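Long-range contacts in avidin-related protein 4/5 (Gallus gallus, PDB 1Y55), which binds biotin, probably with very high affinity, as a tetrameric avidin relative built from eight-stranded antiparallel beta barrels: residues S47-I52 / F62-H67; L96-V101 / W108-V113. The protein carries 1 engineered substitution. All coordinates share one frame; numbering follows the deposited sequence.

Contact 1 of 2, residues S47-I52 / F62-H67; sequences SPLLGI and FGFTVH
Ser-47 lies against His-67, its CB 3.4 Å from His-67 O, while its hydroxyl turns to the backbone of Thr-45 and Asn-69. Pro-48 has no N-H to give, but its O takes the one from His-67 N in a bond nearly along the C=O axis (171°), and its ring CG comes within 4.3 Å of His-67 CD2. Leu-49 is a non-hydrogen-bonded partner of Val-66: its CB touches both Val-66 CG2 and Phe-64 CD1, at 4.1 Å each. The same Val-66 methyl lies at the edge of the Phe-64 ring, in its plane, so leucine, valine and phenylalanine form one apolar cluster on the barrel's inner side. Leu-50 exchanges both backbone bonds with Thr-65, the one from Thr-65 N to Leu-50 O being nearly straight at 173°. A water donates to Leu-50 O and accepts from Thr-65 OG1, 2.8 Å from each; the hydroxyl, set beside its own backbone N (chi1 -62°), thus reaches the same carbonyl through one molecule. At Gly-51 the strands draw together, CA to Phe-64 CA 3.8 Å, and the phenylalanine CB packs on the glycine CA. Ile-52 then pairs with Gly-63 through two more backbone bonds, 2.9 Å from Ile-52 N to Gly-63 O and 3.0 Å from Gly-63 N to Ile-52 O. Across the strands the polar bonds are the backbone's, with one water joining Thr-65 OG1 to the ladder; a greasy face meets Phe-29 and Phe-77 inside the barrel, and outside Leu-50 and Ile-52 pack against a second subunit.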
loop_
_atom_site.group_PDB
_atom_site.type_symbol
_atom_site.label_atom_id
_atom_site.label_comp_id
_atom_site.label_asym_id
_atom_site.label_seq_id
_atom_site.Cartn_x
_atom_site.Cartn_y
_atom_site.Cartn_z
ATOM N N SER A 47 -17.755 -15.987 -2.543
ATOM C CA SER A 47 -17.398 -15.591 -1.187
ATOM C C SER A 47 -18.182 -14.359 -0.759
ATOM O O SER A 47 -18.485 -13.481 -1.566
ATOM C CB SER A 47 -15.904 -15.326 -1.114
ATOM O OG SER A 47 -15.173 -16.528 -1.339
ATOM N N PRO A 48 -18.515 -14.272 0.522
ATOM C CA PRO A 48 -19.298 -13.135 1.025
ATOM C C PRO A 48 -18.469 -11.884 1.259
ATOM O O PRO A 48 -17.286 -11.955 1.590
ATOM C CB PRO A 48 -19.853 -13.671 2.342
ATOM C CG PRO A 48 -18.778 -14.583 2.825
ATOM C CD PRO A 48 -18.263 -15.263 1.586
ATOM N N LEU A 49 -19.147 -10.748 1.124
ATOM C CA LEU A 49 -18.570 -9.448 1.453
ATOM C C LEU A 49 -19.529 -8.654 2.334
ATOM O O LEU A 49 -20.747 -8.864 2.323
ATOM C CB LEU A 49 -18.186 -8.650 0.194
ATOM C CG LEU A 49 -19.327 -8.126 -0.685
ATOM C CD1 LEU A 49 -19.825 -6.749 -0.239
ATOM C CD2 LEU A 49 -18.912 -8.069 -2.141
ATOM N N LEU A 50 -18.954 -7.742 3.110
ATOM C CA LEU A 50 -19.693 -6.872 4.018
ATOM C C LEU A 50 -18.976 -5.541 4.048
ATOM O O LEU A 50 -17.766 -5.518 4.232
ATOM C CB LEU A 50 -19.683 -7.481 5.402
ATOM C CG LEU A 50 -20.608 -6.957 6.461
ATOM C CD1 LEU A 50 -22.057 -6.997 6.005
ATOM C CD2 LEU A 50 -20.430 -7.824 7.712
ATOM N N GLY A 51 -19.698 -4.438 3.894
ATOM C CA GLY A 51 -19.078 -3.130 3.872
ATOM C C GLY A 51 -20.001 -1.992 4.240
ATOM O O GLY A 51 -21.148 -2.191 4.629
ATOM N N ILE A 52 -19.440 -0.794 4.144
ATOM C CA ILE A 52 -20.154 0.444 4.423
ATOM C C ILE A 52 -19.783 1.487 3.393
ATOM O O ILE A 52 -18.596 1.699 3.118
ATOM C CB ILE A 52 -19.870 1.014 5.834
ATOM C CG1 ILE A 52 -19.722 -0.065 6.916
ATOM C CG2 ILE A 52 -20.985 1.973 6.217
ATOM C CD1 ILE A 52 -19.302 0.498 8.267
ATOM N N PHE A 62 -16.335 4.335 0.179
ATOM C CA PHE A 62 -16.837 3.089 0.745
ATOM C C PHE A 62 -15.661 2.177 1.066
ATOM O O PHE A 62 -14.532 2.395 0.602
ATOM C CB PHE A 62 -17.809 2.386 -0.238
ATOM C CG PHE A 62 -17.174 2.025 -1.542
ATOM C CD1 PHE A 62 -16.426 0.847 -1.659
ATOM C CD2 PHE A 62 -17.242 2.877 -2.635
ATOM C CE1 PHE A 62 -15.772 0.542 -2.849
ATOM C CE2 PHE A 62 -16.625 2.549 -3.821
ATOM C CZ PHE A 62 -15.892 1.392 -3.925
ATOM N N GLY A 63 -15.957 1.130 1.823
ATOM C CA GLY A 63 -15.037 0.036 2.052
ATOM C C GLY A 63 -15.822 -1.251 2.187
ATOM O O GLY A 63 -17.011 -1.229 2.551
ATOM N N PHE A 64 -15.179 -2.387 1.902
ATOM C CA PHE A 64 -15.762 -3.673 2.198
ATOM C C PHE A 64 -14.677 -4.706 2.427
ATOM O O PHE A 64 -13.546 -4.566 1.979
ATOM C CB PHE A 64 -16.804 -4.122 1.140
ATOM C CG PHE A 64 -16.286 -4.288 -0.273
ATOM C CD1 PHE A 64 -15.757 -5.503 -0.709
ATOM C CD2 PHE A 64 -16.390 -3.253 -1.179
ATOM C CE1 PHE A 64 -15.331 -5.664 -2.015
ATOM C CE2 PHE A 64 -15.955 -3.423 -2.484
ATOM C CZ PHE A 64 -15.426 -4.634 -2.887
ATOM N N THR A 65 -15.070 -5.764 3.126
ATOM C CA THR A 65 -14.250 -6.924 3.416
ATOM C C THR A 65 -14.814 -8.119 2.684
ATOM O O THR A 65 -16.027 -8.353 2.729
ATOM C CB THR A 65 -14.299 -7.202 4.932
ATOM O OG1 THR A 65 -13.749 -6.094 5.649
ATOM C CG2 THR A 65 -13.461 -8.420 5.299
ATOM N N VAL A 66 -13.940 -8.884 2.033
ATOM C CA VAL A 66 -14.284 -10.176 1.454
ATOM C C VAL A 66 -13.644 -11.268 2.295
ATOM O O VAL A 66 -12.426 -11.341 2.431
ATOM C CB VAL A 66 -13.799 -10.320 -0.004
ATOM C CG1 VAL A 66 -14.272 -11.645 -0.573
ATOM C CG2 VAL A 66 -14.304 -9.170 -0.856
ATOM N N HIS A 67 -14.488 -12.126 2.868
ATOM C CA HIS A 67 -14.043 -13.325 3.563
ATOM C C HIS A 67 -13.993 -14.457 2.537
ATOM O O HIS A 67 -15.024 -15.008 2.149
ATOM C CB HIS A 67 -14.991 -13.660 4.735
ATOM C CG HIS A 67 -14.876 -15.067 5.243
ATOM N ND1 HIS A 67 -14.316 -15.468 6.443
ATOM C CD2 HIS A 67 -15.288 -16.201 4.638
ATOM C CE1 HIS A 67 -14.424 -16.788 6.552
ATOM N NE2 HIS A 67 -14.999 -17.256 5.460
HETATM O O HOH W 1 -15.992 -4.410 6.025
#

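Contact 2 of 2, residues L96-V101 / W108-V113; sequences LLRSSV and WKATRV
Leu-97 and Arg-112 form the hydrogen-bonded pair near the loop end of the barrel's last beta hairpin, with strand 89-98 running antiparallel to 111-120. Leu-97 N reaches Arg-112 O at 2.8 Å, the return bond is similar, and Ser-99 N extends the ladder to Ala-110 O. The two side chains lie alongside each other, Leu-97 CD2 over one face of the Arg-112 guanidinium, 3.3 Å above its plane and displaced toward the rim. A water donates to Leu-97 O, accepts from Arg-112 NE at 2.8 Å and bonds Ser-99 OG, while Arg-112 NH1 makes a salt bridge to Asp-39. On the other face of the sheet, a bend at chi2 (68°) lays the Arg-98 guanidinium flat over Ala-110 CB, 3.2 Å from the plane, over the centre. A salt bridge from NH2 to Asp-107, a weak bond from NE to Ser-99 O and an edge water joining NH1 to Thr-111 OG1 help to hold its rotation. Farther along this face, Leu-96 CD2 meets Val-113 CG2 at 3.9 Å. Strand 74-83 flanks 89-98, bonding Leu-96 through Val-76 and Arg-98 through Thr-74, while Thr-111 and Val-113 form backbone bonds to a third subunit.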
loop_
_atom_site.group_PDB
_atom_site.type_symbol
_atom_site.label_atom_id
_atom_site.label_comp_id
_atom_site.label_asym_id
_atom_site.label_seq_id
_atom_site.Cartn_x
_atom_site.Cartn_y
_atom_site.Cartn_z
ATOM N N LEU A 96 -6.119 -4.397 -0.043
ATOM C CA LEU A 96 -5.090 -5.126 0.708
ATOM C C LEU A 96 -5.582 -6.564 0.869
ATOM O O LEU A 96 -6.700 -6.789 1.332
ATOM C CB LEU A 96 -4.856 -4.530 2.091
ATOM C CG LEU A 96 -4.318 -3.103 2.119
ATOM C CD1 LEU A 96 -4.323 -2.585 3.549
ATOM C CD2 LEU A 96 -2.929 -2.989 1.514
ATOM N N LEU A 97 -4.733 -7.517 0.490
ATOM C CA LEU A 97 -4.997 -8.949 0.578
ATOM C C LEU A 97 -4.088 -9.501 1.677
ATOM O O LEU A 97 -2.859 -9.509 1.531
ATOM C CB LEU A 97 -4.725 -9.615 -0.767
ATOM C CG LEU A 97 -4.619 -11.137 -0.830
ATOM C CD1 LEU A 97 -5.797 -11.875 -0.247
ATOM C CD2 LEU A 97 -4.436 -11.559 -2.275
ATOM N N ARG A 98 -4.707 -9.914 2.779
ATOM C CA ARG A 98 -4.003 -10.455 3.934
ATOM C C ARG A 98 -4.006 -11.979 3.882
ATOM O O ARG A 98 -5.070 -12.609 3.876
ATOM C CB ARG A 98 -4.698 -9.999 5.212
ATOM C CG ARG A 98 -4.111 -10.628 6.475
ATOM C CD ARG A 98 -2.728 -10.156 6.786
ATOM N NE ARG A 98 -2.044 -11.025 7.740
ATOM C CZ ARG A 98 -1.081 -10.617 8.566
ATOM N NH1 ARG A 98 -0.795 -9.333 8.715
ATOM N NH2 ARG A 98 -0.421 -11.510 9.276
ATOM N N SER A 99 -2.811 -12.556 3.847
ATOM C CA SER A 99 -2.637 -13.986 3.997
ATOM C C SER A 99 -2.451 -14.355 5.466
ATOM O O SER A 99 -1.982 -13.574 6.289
ATOM C CB SER A 99 -1.391 -14.444 3.231
ATOM O OG SER A 99 -1.491 -14.214 1.840
ATOM N N SER A 100 -2.782 -15.595 5.770
ATOM C CA SER A 100 -2.509 -16.173 7.072
ATOM C C SER A 100 -1.079 -16.680 7.123
ATOM O O SER A 100 -0.666 -17.454 6.268
ATOM C CB SER A 100 -3.450 -17.353 7.310
ATOM O OG SER A 100 -3.135 -18.006 8.514
ATOM N N VAL A 101 -0.317 -16.245 8.111
ATOM C CA VAL A 101 1.008 -16.795 8.349
ATOM C C VAL A 101 1.044 -17.498 9.704
ATOM O O VAL A 101 0.162 -17.337 10.543
ATOM C CB VAL A 101 2.115 -15.721 8.221
ATOM C CG1 VAL A 101 2.172 -15.169 6.797
ATOM C CG2 VAL A 101 1.946 -14.605 9.216
ATOM N N TRP A 108 5.614 -9.755 8.325
ATOM C CA TRP A 108 6.119 -8.812 7.332
ATOM C C TRP A 108 5.713 -9.157 5.898
ATOM O O TRP A 108 5.602 -8.267 5.078
ATOM C CB TRP A 108 7.660 -8.709 7.413
ATOM C CG TRP A 108 8.355 -9.960 6.971
ATOM C CD1 TRP A 108 8.658 -11.044 7.750
ATOM C CD2 TRP A 108 8.800 -10.289 5.649
ATOM N NE1 TRP A 108 9.247 -12.027 6.998
ATOM C CE2 TRP A 108 9.365 -11.583 5.705
ATOM C CE3 TRP A 108 8.776 -9.624 4.415
ATOM C CZ2 TRP A 108 9.886 -12.226 4.575
ATOM C CZ3 TRP A 108 9.303 -10.265 3.303
ATOM C CH2 TRP A 108 9.845 -11.541 3.389
ATOM N N LYS A 109 5.537 -10.441 5.601
ATOM C CA LYS A 109 5.288 -10.905 4.235
ATOM C C LYS A 109 3.816 -11.170 3.930
ATOM O O LYS A 109 3.506 -11.753 2.887
ATOM C CB LYS A 109 6.103 -12.181 3.952
ATOM C CG LYS A 109 5.523 -13.476 4.529
ATOM C CD LYS A 109 6.599 -14.537 4.712
ATOM C CE LYS A 109 7.145 -15.012 3.377
ATOM N NZ LYS A 109 6.080 -15.588 2.520
ATOM N N ALA A 110 2.918 -10.790 4.835
ATOM C CA ALA A 110 1.539 -11.250 4.762
ATOM C C ALA A 110 0.559 -10.371 3.990
ATOM O O ALA A 110 -0.603 -10.762 3.873
ATOM C CB ALA A 110 1.003 -11.500 6.168
ATOM N N THR A 111 0.971 -9.200 3.501
ATOM C CA THR A 111 0.013 -8.255 2.921
ATOM C C THR A 111 0.398 -7.833 1.509
ATOM O O THR A 111 1.440 -7.215 1.292
ATOM C CB THR A 111 -0.138 -7.015 3.812
ATOM O OG1 THR A 111 -0.473 -7.427 5.144
ATOM C CG2 THR A 111 -1.280 -6.149 3.328
ATOM N N ARG A 112 -0.470 -8.161 0.552
ATOM C CA ARG A 112 -0.346 -7.716 -0.833
ATOM C C ARG A 112 -1.277 -6.512 -1.063
ATOM O O ARG A 112 -2.289 -6.350 -0.364
ATOM C CB ARG A 112 -0.670 -8.855 -1.803
ATOM C CG ARG A 112 0.498 -9.832 -1.929
ATOM C CD ARG A 112 0.201 -11.121 -2.647
ATOM N NE ARG A 112 -0.705 -11.959 -1.875
ATOM C CZ ARG A 112 -1.117 -13.166 -2.255
ATOM N NH1 ARG A 112 -0.734 -13.690 -3.415
ATOM N NH2 ARG A 112 -1.951 -13.841 -1.477
ATOM N N VAL A 113 -0.909 -5.681 -2.023
ATOM C CA VAL A 113 -1.643 -4.476 -2.346
ATOM C C VAL A 113 -1.887 -4.415 -3.853
ATOM O O VAL A 113 -1.071 -4.867 -4.648
ATOM C CB VAL A 113 -0.888 -3.206 -1.832
ATOM C CG1 VAL A 113 0.489 -3.053 -2.469
ATOM C CG2 VAL A 113 -1.709 -1.936 -2.000
HETATM O O HOH W 2 -1.258 -11.722 0.908
HETATM O O HOH W 3 -1.876 -6.863 7.475
#

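In the fold
Both contacts join sequence-adjacent antiparallel strands of the same barrel, with centres about 17 Å apart and strand 74-83 lying between the two pairs. Both are buried, contact 1 about 6 Å from the centre of the chain and contact 2 about 16 Å (centre to centre). Both rest on backbone bonds; contact 1 adds mostly apolar side chains, contact 2 two arginines with acidic partners and waters. Each also faces a second subunit, but contact 2 has third and fourth subunits as well. Biotin lies nearer contact 2: Leu-97 approaches one ligand to about 4 Å, and Trp-108 touches biotin, consistent with the avidin arrangement in which a neighbouring subunit's tryptophan completes the pocket; Val-66 stays about 7 Å away.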